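Protein transport protein HOFQ (Aggregatibacter actinomycetemcomitans, PDB 2Y3M) is a secretin of the competence machinery whose extra-membranous domains bind DNA, probably helping to take up DNA across the outer membrane. Local coordinates at residues T107-S118 with F140-Q150; S130-I138 with I149-I159. All blocks are in the same frame, centred on the assembly; numbering follows the deposited sequence.

Contact 1 (T107-S118 with F140-Q150)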
loop_
_atom_site.group_PDB
_atom_site.type_symbol
_atom_site.label_atom_id
_atom_site.label_comp_id
_atom_site.label_asym_id
_atom_site.label_seq_id
_atom_site.Cartn_x
_atom_site.Cartn_y
_atom_site.Cartn_z
ATOM N N THR B 107 -1.355 3.522 -38.488
ATOM C CA THR B 107 -0.827 2.970 -37.243
ATOM C C THR B 107 0.597 2.463 -37.446
ATOM O O THR B 107 0.918 1.916 -38.496
ATOM C CB THR B 107 -1.728 1.828 -36.717
ATOM O OG1 THR B 107 -3.033 2.346 -36.446
ATOM C CG2 THR B 107 -1.173 1.232 -35.435
ATOM N N ALA B 108 1.449 2.657 -36.442
ATOM C CA ALA B 108 2.832 2.192 -36.501
ATOM C C ALA B 108 3.361 1.790 -35.129
ATOM O O ALA B 108 3.202 2.516 -34.147
ATOM C CB ALA B 108 3.732 3.248 -37.126
ATOM N N THR B 109 3.980 0.618 -35.076
ATOM C CA THR B 109 4.660 0.158 -33.884
ATOM C C THR B 109 6.131 0.477 -34.052
ATOM O O THR B 109 6.746 0.105 -35.047
ATOM C CB THR B 109 4.487 -1.352 -33.700
ATOM O OG1 THR B 109 3.097 -1.651 -33.531
ATOM C CG2 THR B 109 5.273 -1.851 -32.490
ATOM N N ILE B 110 6.694 1.177 -33.081
ATOM C CA ILE B 110 8.113 1.469 -33.115
ATOM C C ILE B 110 8.798 0.779 -31.943
ATOM O O ILE B 110 8.438 0.982 -30.783
ATOM C CB ILE B 110 8.378 2.991 -33.180
ATOM C CG1 ILE B 110 7.693 3.570 -34.428
ATOM C CG2 ILE B 110 9.871 3.274 -33.242
ATOM C CD1 ILE B 110 7.354 5.033 -34.348
ATOM N N LYS B 111 9.759 -0.076 -32.270
ATOM C CA LYS B 111 10.500 -0.831 -31.278
ATOM C C LYS B 111 11.827 -0.131 -31.047
ATOM O O LYS B 111 12.654 -0.055 -31.950
ATOM C CB LYS B 111 10.746 -2.256 -31.771
ATOM C CG LYS B 111 9.488 -3.030 -32.105
ATOM C CD LYS B 111 9.832 -4.430 -32.572
ATOM C CE LYS B 111 8.612 -5.328 -32.597
ATOM N NZ LYS B 111 9.001 -6.745 -32.888
ATOM N N LEU B 112 12.035 0.381 -29.841
ATOM C CA LEU B 112 13.266 1.113 -29.555
ATOM C C LEU B 112 14.421 0.181 -29.226
ATOM O O LEU B 112 14.211 -0.919 -28.720
ATOM C CB LEU B 112 13.043 2.129 -28.443
ATOM C CG LEU B 112 11.981 3.179 -28.763
ATOM C CD1 LEU B 112 11.645 3.942 -27.512
ATOM C CD2 LEU B 112 12.438 4.123 -29.874
ATOM N N HIS B 113 15.638 0.628 -29.528
ATOM C CA HIS B 113 16.836 -0.193 -29.344
ATOM C C HIS B 113 17.847 0.434 -28.385
ATOM O O HIS B 113 18.667 -0.274 -27.798
ATOM C CB HIS B 113 17.509 -0.477 -30.693
ATOM C CG HIS B 113 16.691 -1.329 -31.614
ATOM N ND1 HIS B 113 16.827 -2.699 -31.680
ATOM C CD2 HIS B 113 15.729 -1.004 -32.510
ATOM C CE1 HIS B 113 15.980 -3.181 -32.573
ATOM N NE2 HIS B 113 15.305 -2.173 -33.093
ATOM N N PHE B 114 17.800 1.757 -28.238
ATOM C CA PHE B 114 18.801 2.458 -27.429
ATOM C C PHE B 114 18.205 3.439 -26.423
ATOM O O PHE B 114 18.701 3.562 -25.307
ATOM C CB PHE B 114 19.833 3.159 -28.322
ATOM C CG PHE B 114 20.563 2.226 -29.251
ATOM C CD1 PHE B 114 21.625 1.449 -28.789
ATOM C CD2 PHE B 114 20.185 2.118 -30.588
ATOM C CE1 PHE B 114 22.298 0.580 -29.644
ATOM C CE2 PHE B 114 20.854 1.251 -31.453
ATOM C CZ PHE B 114 21.911 0.482 -30.980
ATOM N N ALA B 115 17.142 4.128 -26.823
ATOM C CA ALA B 115 16.477 5.096 -25.957
ATOM C C ALA B 115 15.351 4.454 -25.146
ATOM O O ALA B 115 14.860 3.380 -25.499
ATOM C CB ALA B 115 15.942 6.265 -26.789
ATOM N N LYS B 116 14.966 5.111 -24.049
ATOM C CA LYS B 116 13.739 4.783 -23.325
ATOM C C LYS B 116 12.556 5.512 -23.963
ATOM O O LYS B 116 12.650 6.706 -24.275
ATOM C CB LYS B 116 13.851 5.195 -21.859
ATOM C CG LYS B 116 14.330 4.100 -20.921
ATOM C CD LYS B 116 14.318 4.574 -19.473
ATOM C CE LYS B 116 15.549 5.412 -19.142
ATOM N NZ LYS B 116 15.462 6.011 -17.778
ATOM N N ALA B 117 11.449 4.788 -24.143
ATOM C CA ALA B 117 10.213 5.338 -24.707
ATOM C C ALA B 117 9.770 6.641 -24.025
ATOM O O ALA B 117 9.420 7.607 -24.699
ATOM C CB ALA B 117 9.098 4.294 -24.666
ATOM N N SER B 118 9.818 6.664 -22.694
ATOM C CA SER B 118 9.423 7.841 -21.917
ATOM C C SER B 118 10.333 9.046 -22.163
ATOM O O SER B 118 9.857 10.178 -22.217
ATOM C CB SER B 118 9.370 7.511 -20.428
ATOM O OG SER B 118 10.620 7.016 -19.987
ATOM N N PHE B 140 2.659 3.916 -25.116
ATOM C CA PHE B 140 4.049 3.483 -24.980
ATOM C C PHE B 140 4.334 2.826 -23.639
ATOM O O PHE B 140 3.548 2.946 -22.701
ATOM C CB PHE B 140 5.012 4.653 -25.215
ATOM C CG PHE B 140 4.903 5.760 -24.195
ATOM C CD1 PHE B 140 3.881 6.714 -24.281
ATOM C CD2 PHE B 140 5.838 5.866 -23.164
ATOM C CE1 PHE B 140 3.788 7.752 -23.358
ATOM C CE2 PHE B 140 5.755 6.897 -22.224
ATOM C CZ PHE B 140 4.726 7.846 -22.318
ATOM N N ASP B 141 5.477 2.148 -23.556
ATOM C CA ASP B 141 5.823 1.367 -22.384
ATOM C C ASP B 141 7.334 1.193 -22.304
ATOM O O ASP B 141 7.949 0.695 -23.239
ATOM C CB ASP B 141 5.141 0.001 -22.480
ATOM C CG ASP B 141 5.047 -0.703 -21.156
ATOM O OD1 ASP B 141 6.043 -0.716 -20.407
ATOM O OD2 ASP B 141 3.969 -1.260 -20.867
ATOM N N ASP B 142 7.929 1.590 -21.183
ATOM C CA ASP B 142 9.378 1.441 -20.977
ATOM C C ASP B 142 9.850 -0.007 -20.752
ATOM O O ASP B 142 11.055 -0.288 -20.843
ATOM C CB ASP B 142 9.851 2.326 -19.817
ATOM C CG ASP B 142 9.996 3.787 -20.209
ATOM O OD1 ASP B 142 9.808 4.125 -21.394
ATOM O OD2 ASP B 142 10.309 4.604 -19.318
ATOM N N ARG B 143 8.913 -0.911 -20.452
ATOM C CA ARG B 143 9.241 -2.321 -20.200
ATOM C C ARG B 143 9.620 -3.023 -21.495
ATOM O O ARG B 143 10.758 -3.460 -21.665
ATOM C CB ARG B 143 8.066 -3.066 -19.571
ATOM C CG ARG B 143 7.653 -2.630 -18.191
ATOM C CD ARG B 143 6.454 -3.458 -17.775
ATOM N NE ARG B 143 5.805 -2.955 -16.568
ATOM C CZ ARG B 143 4.833 -2.043 -16.552
ATOM N NH1 ARG B 143 4.383 -1.506 -17.682
ATOM N NH2 ARG B 143 4.314 -1.667 -15.390
ATOM N N SER B 144 8.644 -3.138 -22.395
ATOM C CA SER B 144 8.859 -3.689 -23.725
ATOM C C SER B 144 9.535 -2.651 -24.615
ATOM O O SER B 144 10.013 -2.967 -25.701
ATOM C CB SER B 144 7.534 -4.145 -24.337
ATOM O OG SER B 144 6.580 -3.100 -24.339
ATOM N N ASN B 145 9.573 -1.413 -24.126
ATOM C CA ASN B 145 10.174 -0.278 -24.820
ATOM C C ASN B 145 9.621 -0.074 -26.235
ATOM O O ASN B 145 10.361 0.213 -27.173
ATOM C CB ASN B 145 11.706 -0.362 -24.797
ATOM C CG ASN B 145 12.363 1.003 -24.721
ATOM O OD1 ASN B 145 11.754 1.978 -24.277
ATOM N ND2 ASN B 145 13.615 1.078 -25.150
ATOM N N LEU B 146 8.304 -0.236 -26.357
ATOM C CA LEU B 146 7.582 -0.044 -27.610
ATOM C C LEU B 146 6.905 1.321 -27.615
ATOM O O LEU B 146 6.563 1.847 -26.558
ATOM C CB LEU B 146 6.499 -1.119 -27.783
ATOM C CG LEU B 146 6.857 -2.603 -27.854
ATOM C CD1 LEU B 146 5.616 -3.457 -27.641
ATOM C CD2 LEU B 146 7.519 -2.964 -29.166
ATOM N N LEU B 147 6.717 1.877 -28.810
ATOM C CA LEU B 147 5.882 3.059 -29.018
ATOM C C LEU B 147 4.866 2.722 -30.104
ATOM O O LEU B 147 5.231 2.236 -31.176
ATOM C CB LEU B 147 6.722 4.257 -29.465
ATOM C CG LEU B 147 7.405 5.202 -28.474
ATOM C CD1 LEU B 147 8.659 5.793 -29.099
ATOM C CD2 LEU B 147 6.488 6.320 -28.051
ATOM N N LEU B 148 3.594 2.971 -29.819
ATOM C CA LEU B 148 2.522 2.738 -30.780
ATOM C C LEU B 148 1.875 4.084 -31.096
ATOM O O LEU B 148 1.366 4.759 -30.198
ATOM C CB LEU B 148 1.494 1.762 -30.198
ATOM C CG LEU B 148 0.410 1.119 -31.079
ATOM C CD1 LEU B 148 -0.275 -0.036 -30.341
ATOM C CD2 LEU B 148 -0.641 2.117 -31.572
ATOM N N ILE B 149 1.899 4.472 -32.369
ATOM C CA ILE B 149 1.344 5.755 -32.786
ATOM C C ILE B 149 0.163 5.623 -33.751
ATOM O O ILE B 149 0.187 4.809 -34.674
ATOM C CB ILE B 149 2.441 6.704 -33.365
ATOM C CG1 ILE B 149 1.807 7.999 -33.900
ATOM C CG2 ILE B 149 3.293 5.989 -34.409
ATOM C CD1 ILE B 149 2.791 9.059 -34.309
ATOM N N GLN B 150 -0.874 6.423 -33.516
ATOM C CA GLN B 150 -2.014 6.490 -34.422
ATOM C C GLN B 150 -2.362 7.937 -34.746
ATOM O O GLN B 150 -2.719 8.711 -33.855
ATOM C CB GLN B 150 -3.234 5.774 -33.837
ATOM C CG GLN B 150 -4.437 5.788 -34.774
ATOM C CD GLN B 150 -5.665 5.100 -34.204
ATOM O OE1 GLN B 150 -6.103 5.389 -33.089
ATOM N NE2 GLN B 150 -6.240 4.199 -34.982
#
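Ala108 with Ile149 and Ile110 with Leu147 are the hydrogen-bonded pairs of antiparallel strands 107-111 and 146-150, the latter pair held by Ile110 N to Leu147 O at 2.6 Å. The order of elements, beta-alpha-beta-beta-alpha, is consistent with the fold shared with type I KH domains. Ile110 and Ile149 run abreast toward helix 153-166, and their apolar chains suit a buried face that this helix covers, Ile163 packing on Ile110 and Ile159 on Ile149; small Ala108 sets its CB 3.9 Å from Ile149 CG2. On the other face the Leu146 side chain lies along the aliphatic stem of Lys111, its CD2 3.5 Å from Lys111 CG, while the amine leads off elsewhere.

Past the strand, Asn145 is gripped at both ends of its amide. ND2 donates to Ala115 O at 2.6 Å, nearly in the amide plane, while OD1 accepts from Ala117 N at 2.8 Å; Asn145 O also takes Leu112 N. A left-handed backbone (phi 54°), which asparagine tolerates well, turns the chain there. Asp142 meets the start of helix 117-125 as a fork: OD1 accepts Ser118 N at 2.9 Å and OD2 accepts Ser118 OG at 2.5 Å, each through a syn lone pair. With chi1 at 57°, the Ser118 hydroxyl stands between its own N and carbonyl carbon, within reach of that second oxygen. The helix start probably favours the carboxylate's negative charge.

Ala117 CB also rests obliquely on the Phe140 ring, which Leu51 of the second subunit touches too. Further out, Asp167 accepts from the backbone N of His113, Phe114 and Ala115. In the hairpin loop, Arg143 N closes an Asx turn and, with NH1, reaches Asp141 OD1 from opposite faces of the carboxylate plane.

Contact 2 (S130-I138 with I149-I159); sequences SLLSPNGSI and IQDEPRSVRNI
Ser137 and Gln150 form an antiparallel hydrogen-bonded pair, Ser137 N to Gln150 O and Gln150 N to Ser137 O both at 2.9 Å, with Ile138 and Ile149 the adjoining non-hydrogen-bonded pair. Ile138 lays its CG1 against Ile149 CB, one branched chain slanting over the other.

Where the pairing ends, Asp151 reaches across to Ser133. OD2 takes Ser133 N at 3.0 Å through its syn lone pair, and OD1 takes Ser133 OG in a very short bond of 2.5 Å. Each oxygen has a second donor above the carboxylate plane: Glu152 N for OD1, 40° out of it, and Ser155 OG for OD2, 50° out. Four bonds thus satisfy this buried carboxylate and fix its rotation. Gly136 suits the approach: having no side chain, it lets Asp151 CG come within 3.5 Å of its CA.

These segments join the hairpin of strands 137-141 and 146-151 to helix 153-166, the closing beta-beta-alpha part, probably, of the KH-like fold. A type I turn from Ser133 to Gly136 leads into the first strand, with Pro134 at its second position, where the ring's fixed phi fits. Glu152 is the N-cap residue; through Glu152 N and Ser155 OG, Asp151 joins the loop of Ser133 to the helix start, whose dipole would probably favour its charge.

Next to these bonds, Leu132 CD2 sits over both Ile149 CD1 and Ile159 CD1, closer to the latter at 3.5 Å. The Leu132 and Ile159 chains meet nearly perpendicular. Leu131, with CG anti to its N (chi1 169°), sends CD1 toward Ile159 CG1, and a water donates to both Leu131 O and Ser155 OG.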
loop_
_atom_site.group_PDB
_atom_site.type_symbol
_atom_site.label_atom_id
_atom_site.label_comp_id
_atom_site.label_asym_id
_atom_site.label_seq_id
_atom_site.Cartn_x
_atom_site.Cartn_y
_atom_site.Cartn_z
ATOM N N SER B 130 1.528 21.264 -30.255
ATOM C CA SER B 130 1.151 19.859 -30.210
ATOM C C SER B 130 2.020 19.023 -31.147
ATOM O O SER B 130 2.337 19.440 -32.262
ATOM C CB SER B 130 -0.338 19.674 -30.524
ATOM O OG SER B 130 -0.707 20.341 -31.719
ATOM N N LEU B 131 2.416 17.852 -30.655
ATOM C CA LEU B 131 3.167 16.866 -31.418
ATOM C C LEU B 131 2.282 16.183 -32.462
ATOM O O LEU B 131 2.683 16.032 -33.611
ATOM C CB LEU B 131 3.751 15.824 -30.461
ATOM C CG LEU B 131 4.377 14.539 -31.006
ATOM C CD1 LEU B 131 5.758 14.814 -31.595
ATOM C CD2 LEU B 131 4.458 13.494 -29.886
ATOM N N LEU B 132 1.085 15.777 -32.040
ATOM C CA LEU B 132 0.114 15.076 -32.884
ATOM C C LEU B 132 -1.068 15.973 -33.232
ATOM O O LEU B 132 -1.293 16.990 -32.580
ATOM C CB LEU B 132 -0.419 13.836 -32.149
ATOM C CG LEU B 132 0.553 12.853 -31.483
ATOM C CD1 LEU B 132 -0.169 11.996 -30.472
ATOM C CD2 LEU B 132 1.251 11.975 -32.498
ATOM N N SER B 133 -1.820 15.589 -34.261
ATOM C CA SER B 133 -3.117 16.204 -34.550
ATOM C C SER B 133 -4.111 15.807 -33.453
ATOM O O SER B 133 -3.891 14.813 -32.759
ATOM C CB SER B 133 -3.647 15.728 -35.906
ATOM O OG SER B 133 -4.272 14.459 -35.788
ATOM N N PRO B 134 -5.223 16.559 -33.315
ATOM C CA PRO B 134 -6.218 16.246 -32.276
ATOM C C PRO B 134 -6.738 14.802 -32.331
ATOM O O PRO B 134 -7.190 14.277 -31.317
ATOM C CB PRO B 134 -7.360 17.231 -32.568
ATOM C CG PRO B 134 -6.730 18.335 -33.368
ATOM C CD PRO B 134 -5.649 17.687 -34.169
ATOM N N ASN B 135 -6.661 14.171 -33.500
ATOM C CA ASN B 135 -7.070 12.775 -33.668
ATOM C C ASN B 135 -5.944 11.775 -33.421
ATOM O O ASN B 135 -6.139 10.564 -33.547
ATOM C CB ASN B 135 -7.658 12.559 -35.059
ATOM C CG ASN B 135 -8.976 13.275 -35.246
ATOM O OD1 ASN B 135 -10.021 12.802 -34.800
ATOM N ND2 ASN B 135 -8.935 14.420 -35.909
ATOM N N GLY B 136 -4.771 12.294 -33.066
ATOM C CA GLY B 136 -3.599 11.476 -32.794
ATOM C C GLY B 136 -3.492 10.976 -31.367
ATOM O O GLY B 136 -3.946 11.627 -30.417
ATOM N N SER B 137 -2.892 9.800 -31.224
ATOM C CA SER B 137 -2.603 9.238 -29.919
ATOM C C SER B 137 -1.322 8.428 -29.983
ATOM O O SER B 137 -0.945 7.922 -31.041
ATOM C CB SER B 137 -3.761 8.365 -29.420
ATOM O OG SER B 137 -3.947 7.240 -30.257
ATOM N N ILE B 138 -0.654 8.334 -28.839
ATOM C CA ILE B 138 0.478 7.443 -28.668
ATOM C C ILE B 138 0.273 6.621 -27.410
ATOM O O ILE B 138 -0.204 7.127 -26.394
ATOM C CB ILE B 138 1.823 8.201 -28.618
ATOM C CG1 ILE B 138 2.183 8.729 -30.018
ATOM C CG2 ILE B 138 2.936 7.290 -28.089
ATOM C CD1 ILE B 138 3.405 9.656 -30.067
ATOM N N ILE B 149 1.899 4.472 -32.369
ATOM C CA ILE B 149 1.344 5.755 -32.786
ATOM C C ILE B 149 0.163 5.623 -33.751
ATOM O O ILE B 149 0.187 4.809 -34.674
ATOM C CB ILE B 149 2.441 6.704 -33.365
ATOM C CG1 ILE B 149 1.807 7.999 -33.900
ATOM C CG2 ILE B 149 3.293 5.989 -34.409
ATOM C CD1 ILE B 149 2.791 9.059 -34.309
ATOM N N GLN B 150 -0.874 6.423 -33.516
ATOM C CA GLN B 150 -2.014 6.490 -34.422
ATOM C C GLN B 150 -2.362 7.937 -34.746
ATOM O O GLN B 150 -2.719 8.711 -33.855
ATOM C CB GLN B 150 -3.234 5.774 -33.837
ATOM C CG GLN B 150 -4.437 5.788 -34.774
ATOM C CD GLN B 150 -5.665 5.100 -34.204
ATOM O OE1 GLN B 150 -6.103 5.389 -33.089
ATOM N NE2 GLN B 150 -6.240 4.199 -34.982
ATOM N N ASP B 151 -2.259 8.292 -36.023
ATOM C CA ASP B 151 -2.566 9.646 -36.474
ATOM C C ASP B 151 -2.755 9.686 -37.989
ATOM O O ASP B 151 -2.621 8.661 -38.663
ATOM C CB ASP B 151 -1.452 10.615 -36.048
ATOM C CG ASP B 151 -1.955 12.030 -35.837
ATOM O OD1 ASP B 151 -3.129 12.302 -36.170
ATOM O OD2 ASP B 151 -1.186 12.873 -35.327
ATOM N N GLU B 152 -3.073 10.867 -38.518
ATOM C CA GLU B 152 -3.072 11.107 -39.962
ATOM C C GLU B 152 -1.747 10.618 -40.563
ATOM O O GLU B 152 -0.717 10.668 -39.895
ATOM C CB GLU B 152 -3.263 12.596 -40.257
ATOM C CG GLU B 152 -4.511 13.228 -39.649
ATOM C CD GLU B 152 -4.502 14.752 -39.746
ATOM O OE1 GLU B 152 -3.518 15.324 -40.272
ATOM O OE2 GLU B 152 -5.480 15.384 -39.295
ATOM N N PRO B 153 -1.769 10.125 -41.816
ATOM C CA PRO B 153 -0.588 9.434 -42.351
ATOM C C PRO B 153 0.727 10.234 -42.349
ATOM O O PRO B 153 1.780 9.683 -42.022
ATOM C CB PRO B 153 -1.009 9.043 -43.779
ATOM C CG PRO B 153 -2.290 9.765 -44.041
ATOM C CD PRO B 153 -2.926 9.997 -42.717
ATOM N N ARG B 154 0.674 11.512 -42.706
ATOM C CA ARG B 154 1.887 12.337 -42.731
ATOM C C ARG B 154 2.474 12.522 -41.324
ATOM O O ARG B 154 3.699 12.495 -41.143
ATOM C CB ARG B 154 1.615 13.681 -43.407
ATOM C CG ARG B 154 2.848 14.548 -43.598
ATOM C CD ARG B 154 2.649 15.585 -44.700
ATOM N NE ARG B 154 1.281 16.097 -44.721
ATOM C CZ ARG B 154 0.798 17.015 -43.887
ATOM N NH1 ARG B 154 1.571 17.557 -42.953
ATOM N NH2 ARG B 154 -0.467 17.391 -43.993
ATOM N N SER B 155 1.589 12.687 -40.339
ATOM C CA SER B 155 1.978 12.759 -38.936
ATOM C C SER B 155 2.715 11.491 -38.483
ATOM O O SER B 155 3.811 11.581 -37.923
ATOM C CB SER B 155 0.755 13.012 -38.063
ATOM O OG SER B 155 1.126 13.154 -36.704
ATOM N N VAL B 156 2.131 10.319 -38.739
ATOM C CA VAL B 156 2.774 9.054 -38.386
ATOM C C VAL B 156 4.172 8.986 -39.004
ATOM O O VAL B 156 5.146 8.679 -38.312
ATOM C CB VAL B 156 1.926 7.812 -38.809
ATOM C CG1 VAL B 156 2.727 6.512 -38.652
ATOM C CG2 VAL B 156 0.631 7.741 -38.006
ATOM N N ARG B 157 4.252 9.295 -40.298
ATOM C CA ARG B 157 5.488 9.249 -41.082
ATOM C C ARG B 157 6.641 10.048 -40.461
ATOM O O ARG B 157 7.728 9.514 -40.247
ATOM C CB ARG B 157 5.217 9.750 -42.510
ATOM C CG ARG B 157 6.439 9.768 -43.402
ATOM C CD ARG B 157 6.241 10.669 -44.614
ATOM N NE ARG B 157 7.384 10.631 -45.531
ATOM C CZ ARG B 157 8.427 11.460 -45.480
ATOM N NH1 ARG B 157 8.487 12.406 -44.549
ATOM N NH2 ARG B 157 9.414 11.344 -46.364
ATOM N N ASN B 158 6.397 11.326 -40.185
ATOM C CA ASN B 158 7.430 12.219 -39.677
ATOM C C ASN B 158 7.831 11.963 -38.220
ATOM O O ASN B 158 8.982 12.183 -37.843
ATOM C CB ASN B 158 7.009 13.672 -39.867
ATOM C CG ASN B 158 6.819 14.032 -41.325
ATOM O OD1 ASN B 158 7.456 13.451 -42.212
ATOM N ND2 ASN B 158 5.937 14.994 -41.584
ATOM N N ILE B 159 6.883 11.505 -37.412
ATOM C CA ILE B 159 7.175 11.201 -36.016
ATOM C C ILE B 159 7.952 9.897 -35.928
ATOM O O ILE B 159 8.891 9.782 -35.141
ATOM C CB ILE B 159 5.904 11.178 -35.158
ATOM C CG1 ILE B 159 5.335 12.590 -35.058
ATOM C CG2 ILE B 159 6.195 10.630 -33.758
ATOM C CD1 ILE B 159 3.887 12.627 -34.702
HETATM O O HOH W 1 1.978 15.405 -35.974
#

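How the contacts relate
The two contacts lie about 14 Å apart, centre to centre, within one secretin short domain. Along the chain their segments alternate: 107-118, 130-138, 140-150 and 149-159, so the contacts interlock. Strand 146-151 is common to both and sits between its neighbours in the sheet, pairing with 106-111 in contact 1 and with 137-141 in contact 2; Ile149 and Gln150 belong to each. Contact 1 brings in the start of helix 117-125 at one end of the sheet, contact 2 that of helix 153-166. They also touch directly, Leu147 packing on Ile138, and Ala108 on Val156, which joins helix 153-166 to the sheet; Met121 of helix 117-125 packs on Ile138 and Leu147.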